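Local structure of acetylserotonin O-methyltransferase (Homo sapiens, 4A6D) at residues F34-E39 / A51-S56; F26-L31 / E61-I66. The protein catalyses the transfer of a methyl group from S-adenosyl-L-methionine to N-acetylserotonin, giving melatonin, and works as a homodimer. One frame throughout, in Å; residues are numbered along the deposited sequence.

Interaction 1 (F34-E39 / A51-S56); sequences FDLLAE and AGVRAS
L36 reaches across from helix 33-39 and sets both its methyl groups on the backbone of G52, near the end of helix 46-53. This is the tight part of the contact: CD1 of L36 lies 3.8 Å from CA of G52, and CD2 is 3.9 Å from that same CA. Having CG anti to the backbone N (chi1 -173°) sends the fork of the leucine out over the glycine. The lack of a side chain matters here, because a CB on G52 would come within 2.5 Å of CD2 of L36. V53 is looser, its CG1 4.3 Å from CD2 of L36. Toward solvent the contact gives way quickly, with A51 and R54 exposed on one segment and A38 and E39 on the other. A glycerol, probably from the crystallisation liquor, lies about 4 Å from the L36 side chain. An alanine in place of L36 would lose both methyls and would probably leave a gap over the G52 backbone. L36 also packs on L44, in the loop joining the two helices, and V53 on L31 of helix 7-31. S56 N-caps helix 57-69 and its OG also bonds to the backbone O of V124 of the second subunit.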
loop_
_atom_site.group_PDB
_atom_site.type_symbol
_atom_site.label_atom_id
_atom_site.label_comp_id
_atom_site.label_asym_id
_atom_site.label_seq_id
_atom_site.Cartn_x
_atom_site.Cartn_y
_atom_site.Cartn_z
ATOM N N PHE A 34 -5.103 7.618 -17.999
ATOM C CA PHE A 34 -4.101 8.563 -18.502
ATOM C C PHE A 34 -3.941 8.539 -20.019
ATOM O O PHE A 34 -3.825 9.610 -20.613
ATOM C CB PHE A 34 -2.762 8.382 -17.768
ATOM C CG PHE A 34 -2.933 8.318 -16.263
ATOM C CD1 PHE A 34 -3.382 9.426 -15.548
ATOM C CD2 PHE A 34 -2.684 7.140 -15.570
ATOM C CE1 PHE A 34 -3.574 9.357 -14.166
ATOM C CE2 PHE A 34 -2.851 7.079 -14.183
ATOM C CZ PHE A 34 -3.306 8.185 -13.493
ATOM N N ASP A 35 -3.999 7.338 -20.646
ATOM C CA ASP A 35 -3.919 7.174 -22.103
ATOM C C ASP A 35 -5.137 7.809 -22.789
ATOM O O ASP A 35 -4.963 8.589 -23.728
ATOM C CB ASP A 35 -3.787 5.691 -22.500
ATOM C CG ASP A 35 -2.420 5.080 -22.256
ATOM O OD1 ASP A 35 -1.401 5.777 -22.490
ATOM O OD2 ASP A 35 -2.365 3.879 -21.911
ATOM N N LEU A 36 -6.354 7.502 -22.292
ATOM C CA LEU A 36 -7.629 8.030 -22.783
ATOM C C LEU A 36 -7.655 9.562 -22.717
ATOM O O LEU A 36 -8.163 10.196 -23.646
ATOM C CB LEU A 36 -8.790 7.453 -21.953
ATOM C CG LEU A 36 -10.207 7.775 -22.436
ATOM C CD1 LEU A 36 -10.624 6.837 -23.557
ATOM C CD2 LEU A 36 -11.197 7.684 -21.300
ATOM N N LEU A 37 -7.109 10.143 -21.616
ATOM C CA LEU A 37 -7.021 11.589 -21.397
ATOM C C LEU A 37 -6.012 12.251 -22.331
ATOM O O LEU A 37 -6.221 13.400 -22.711
ATOM C CB LEU A 37 -6.703 11.939 -19.928
ATOM C CG LEU A 37 -7.839 11.789 -18.906
ATOM C CD1 LEU A 37 -7.308 11.860 -17.497
ATOM C CD2 LEU A 37 -8.914 12.839 -19.104
ATOM N N ALA A 38 -4.933 11.536 -22.697
ATOM C CA ALA A 38 -3.885 12.012 -23.609
ATOM C C ALA A 38 -4.312 11.897 -25.083
ATOM O O ALA A 38 -3.815 12.653 -25.922
ATOM C CB ALA A 38 -2.596 11.239 -23.375
ATOM N N GLU A 39 -5.238 10.957 -25.384
ATOM C CA GLU A 39 -5.773 10.691 -26.723
ATOM C C GLU A 39 -6.992 11.548 -27.053
ATOM O O GLU A 39 -7.337 11.693 -28.226
ATOM C CB GLU A 39 -6.100 9.198 -26.891
ATOM C CG GLU A 39 -4.867 8.347 -27.140
ATOM C CD GLU A 39 -5.113 6.860 -27.301
ATOM O OE1 GLU A 39 -5.375 6.185 -26.280
ATOM O OE2 GLU A 39 -5.015 6.364 -28.448
ATOM N N ALA A 51 -17.072 5.655 -19.733
ATOM C CA ALA A 51 -17.404 5.028 -21.009
ATOM C C ALA A 51 -16.138 4.535 -21.742
ATOM O O ALA A 51 -16.148 3.429 -22.277
ATOM C CB ALA A 51 -18.185 5.996 -21.886
ATOM N N GLY A 52 -15.075 5.348 -21.731
ATOM C CA GLY A 52 -13.796 5.059 -22.385
ATOM C C GLY A 52 -12.958 3.964 -21.752
ATOM O O GLY A 52 -12.192 3.290 -22.450
ATOM N N VAL A 53 -13.058 3.801 -20.422
ATOM C CA VAL A 53 -12.343 2.771 -19.652
ATOM C C VAL A 53 -13.225 1.539 -19.389
ATOM O O VAL A 53 -12.727 0.518 -18.902
ATOM C CB VAL A 53 -11.644 3.298 -18.363
ATOM C CG1 VAL A 53 -10.609 4.363 -18.694
ATOM C CG2 VAL A 53 -12.644 3.810 -17.327
ATOM N N ARG A 54 -14.530 1.643 -19.738
ATOM C CA ARG A 54 -15.559 0.614 -19.565
ATOM C C ARG A 54 -15.698 0.223 -18.097
ATOM O O ARG A 54 -15.442 -0.915 -17.704
ATOM C CB ARG A 54 -15.364 -0.569 -20.538
ATOM C CG ARG A 54 -15.985 -0.278 -21.900
ATOM C CD ARG A 54 -15.305 -0.992 -23.050
ATOM N NE ARG A 54 -14.118 -0.283 -23.536
ATOM C CZ ARG A 54 -14.123 0.632 -24.503
ATOM N NH1 ARG A 54 -15.265 0.991 -25.086
ATOM N NH2 ARG A 54 -12.988 1.204 -24.889
ATOM N N ALA A 55 -16.080 1.221 -17.281
ATOM C CA ALA A 55 -16.223 1.113 -15.835
ATOM C C ALA A 55 -17.441 1.883 -15.333
ATOM O O ALA A 55 -18.074 2.624 -16.092
ATOM C CB ALA A 55 -14.953 1.619 -15.157
ATOM N N SER A 56 -17.779 1.686 -14.051
ATOM C CA SER A 56 -18.925 2.306 -13.407
ATOM C C SER A 56 -18.696 3.782 -13.122
ATOM O O SER A 56 -17.572 4.194 -12.847
ATOM C CB SER A 56 -19.280 1.560 -12.123
ATOM O OG SER A 56 -18.338 1.779 -11.086
#

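Interaction 2 (F26-L31 / E61-I66); sequences FAACEL and ELLLDI
Where A27, A28 and L31 meet L63, no flat group takes part: the contact is made by aliphatic carbon alone. The ring in these segments, that of F26, is directed off to another flank of its helix, where it packs on M109 of helix 103-117. The carboxylates of E30, E61 and D65 likewise lie well apart from the L63 side chain.

L63 carries the whole of its segment's share. Its CG is anti to the backbone N (chi1 -160°), which extends the isobutyl group straight at the other helix, and the two methyls then divide the work. CD1 rests against CB of A27 at 4.2 Å. CD2 has the closer partners, 4.0 Å from CA of A28 and 3.9 Å from CD1 of L31, where the two leucine side chains run at a slant to each other. A27 and A28 are small, so L63 can come down close to the backbone of helix 7-31 itself. The helices still stay well apart, their local axes 10.8 Å from each other at the closest and with 118° between their N-to-C directions, so one long side chain spans much of the distance.

All four touching residues are buried, in the helical core of the dimerisation domain. Around this core the acids find partners: E30 forms salt bridges with R111 of its own chain and R125 of the second subunit, while E61 and D65 pair with R290 and R291 of the second subunit, respectively. V33 of helix 33-39 packs on L63, F34 of that helix lies against A28, L64 touches V49 of helix 46-53, and D65 bonds to Y84 on strand 81-86.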
loop_
_atom_site.group_PDB
_atom_site.type_symbol
_atom_site.label_atom_id
_atom_site.label_comp_id
_atom_site.label_asym_id
_atom_site.label_seq_id
_atom_site.Cartn_x
_atom_site.Cartn_y
_atom_site.Cartn_z
ATOM N N PHE A 26 -2.249 2.040 -9.485
ATOM C CA PHE A 26 -2.181 0.788 -10.245
ATOM C C PHE A 26 -3.437 0.576 -11.084
ATOM O O PHE A 26 -3.322 0.231 -12.260
ATOM C CB PHE A 26 -1.949 -0.427 -9.308
ATOM C CG PHE A 26 -0.693 -0.441 -8.442
ATOM C CD1 PHE A 26 0.420 0.332 -8.776
ATOM C CD2 PHE A 26 -0.625 -1.234 -7.299
ATOM C CE1 PHE A 26 1.572 0.324 -7.975
ATOM C CE2 PHE A 26 0.530 -1.257 -6.509
ATOM C CZ PHE A 26 1.624 -0.482 -6.853
ATOM N N ALA A 27 -4.632 0.800 -10.486
ATOM C CA ALA A 27 -5.929 0.635 -11.147
ATOM C C ALA A 27 -6.153 1.701 -12.196
ATOM O O ALA A 27 -6.704 1.397 -13.244
ATOM C CB ALA A 27 -7.057 0.644 -10.131
ATOM N N ALA A 28 -5.707 2.935 -11.939
ATOM C CA ALA A 28 -5.804 4.020 -12.910
ATOM C C ALA A 28 -4.948 3.651 -14.136
ATOM O O ALA A 28 -5.370 3.917 -15.263
ATOM C CB ALA A 28 -5.312 5.320 -12.299
ATOM N N CYS A 29 -3.775 2.991 -13.910
ATOM C CA CYS A 29 -2.864 2.509 -14.963
ATOM C C CYS A 29 -3.507 1.342 -15.714
ATOM O O CYS A 29 -3.584 1.392 -16.942
ATOM C CB CYS A 29 -1.500 2.125 -14.395
ATOM S SG CYS A 29 -0.380 3.522 -14.144
ATOM N N GLU A 30 -4.002 0.317 -14.978
ATOM C CA GLU A 30 -4.681 -0.849 -15.544
ATOM C C GLU A 30 -5.919 -0.440 -16.390
ATOM O O GLU A 30 -6.160 -1.037 -17.435
ATOM C CB GLU A 30 -5.035 -1.883 -14.437
ATOM C CG GLU A 30 -6.017 -2.979 -14.881
ATOM C CD GLU A 30 -5.914 -4.395 -14.332
ATOM O OE1 GLU A 30 -4.796 -4.831 -13.976
ATOM O OE2 GLU A 30 -6.953 -5.094 -14.320
ATOM N N LEU A 31 -6.683 0.586 -15.953
ATOM C CA LEU A 31 -7.876 1.039 -16.679
ATOM C C LEU A 31 -7.589 1.931 -17.898
ATOM O O LEU A 31 -8.464 2.107 -18.747
ATOM C CB LEU A 31 -8.890 1.678 -15.740
ATOM C CG LEU A 31 -9.629 0.729 -14.827
ATOM C CD1 LEU A 31 -10.056 1.440 -13.563
ATOM C CD2 LEU A 31 -10.836 0.134 -15.522
ATOM N N GLU A 61 -15.581 8.161 -10.835
ATOM C CA GLU A 61 -15.536 9.442 -10.137
ATOM C C GLU A 61 -14.673 9.363 -8.899
ATOM O O GLU A 61 -13.839 10.241 -8.686
ATOM C CB GLU A 61 -16.934 9.962 -9.800
ATOM C CG GLU A 61 -16.918 11.430 -9.400
ATOM C CD GLU A 61 -18.064 11.947 -8.551
ATOM O OE1 GLU A 61 -18.485 11.249 -7.598
ATOM O OE2 GLU A 61 -18.475 13.106 -8.790
ATOM N N LEU A 62 -14.825 8.294 -8.113
ATOM C CA LEU A 62 -14.007 8.088 -6.924
ATOM C C LEU A 62 -12.554 8.045 -7.324
ATOM O O LEU A 62 -11.757 8.808 -6.794
ATOM C CB LEU A 62 -14.408 6.798 -6.183
ATOM C CG LEU A 62 -15.693 6.872 -5.343
ATOM C CD1 LEU A 62 -16.043 5.505 -4.765
ATOM C CD2 LEU A 62 -15.545 7.863 -4.213
ATOM N N LEU A 63 -12.240 7.249 -8.354
ATOM C CA LEU A 63 -10.894 7.079 -8.885
ATOM C C LEU A 63 -10.289 8.397 -9.386
ATOM O O LEU A 63 -9.161 8.716 -9.009
ATOM C CB LEU A 63 -10.908 6.002 -9.987
ATOM C CG LEU A 63 -9.579 5.345 -10.350
ATOM C CD1 LEU A 63 -9.296 4.152 -9.448
ATOM C CD2 LEU A 63 -9.592 4.885 -11.789
ATOM N N LEU A 64 -11.026 9.150 -10.228
ATOM C CA LEU A 64 -10.567 10.428 -10.788
ATOM C C LEU A 64 -10.368 11.465 -9.675
ATOM O O LEU A 64 -9.340 12.144 -9.654
ATOM C CB LEU A 64 -11.567 10.984 -11.829
ATOM C CG LEU A 64 -11.738 10.218 -13.154
ATOM C CD1 LEU A 64 -12.979 10.703 -13.885
ATOM C CD2 LEU A 64 -10.500 10.349 -14.059
ATOM N N ASP A 65 -11.346 11.568 -8.744
ATOM C CA ASP A 65 -11.277 12.514 -7.630
ATOM C C ASP A 65 -10.103 12.238 -6.713
ATOM O O ASP A 65 -9.413 13.184 -6.325
ATOM C CB ASP A 65 -12.604 12.610 -6.873
ATOM C CG ASP A 65 -13.715 13.319 -7.637
ATOM O OD1 ASP A 65 -13.397 14.059 -8.604
ATOM O OD2 ASP A 65 -14.904 13.159 -7.245
ATOM N N ILE A 66 -9.815 10.957 -6.427
ATOM C CA ILE A 66 -8.640 10.609 -5.622
ATOM C C ILE A 66 -7.360 11.028 -6.394
ATOM O O ILE A 66 -6.482 11.641 -5.793
ATOM C CB ILE A 66 -8.646 9.130 -5.171
ATOM C CG1 ILE A 66 -9.816 8.889 -4.203
ATOM C CG2 ILE A 66 -7.310 8.724 -4.527
ATOM C CD1 ILE A 66 -10.366 7.539 -4.145
#

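In the fold
Both interactions belong to the helical part of the dimerisation domain, and both are apolar, yet they differ in depth. Interaction 2 is core: it joins the long helix 7-31 to helix 57-69. Interaction 1 joins the two short helices that lie between those in sequence, and it is a surface contact. In interaction 1 a leucine lies on bare glycine backbone; in interaction 2 a leucine is met by two alanines and another leucine. The two centres are 10 Å apart, and F34 and V53 carry packing from the segments of interaction 1 to helix 7-31. Residues of the second subunit reach both.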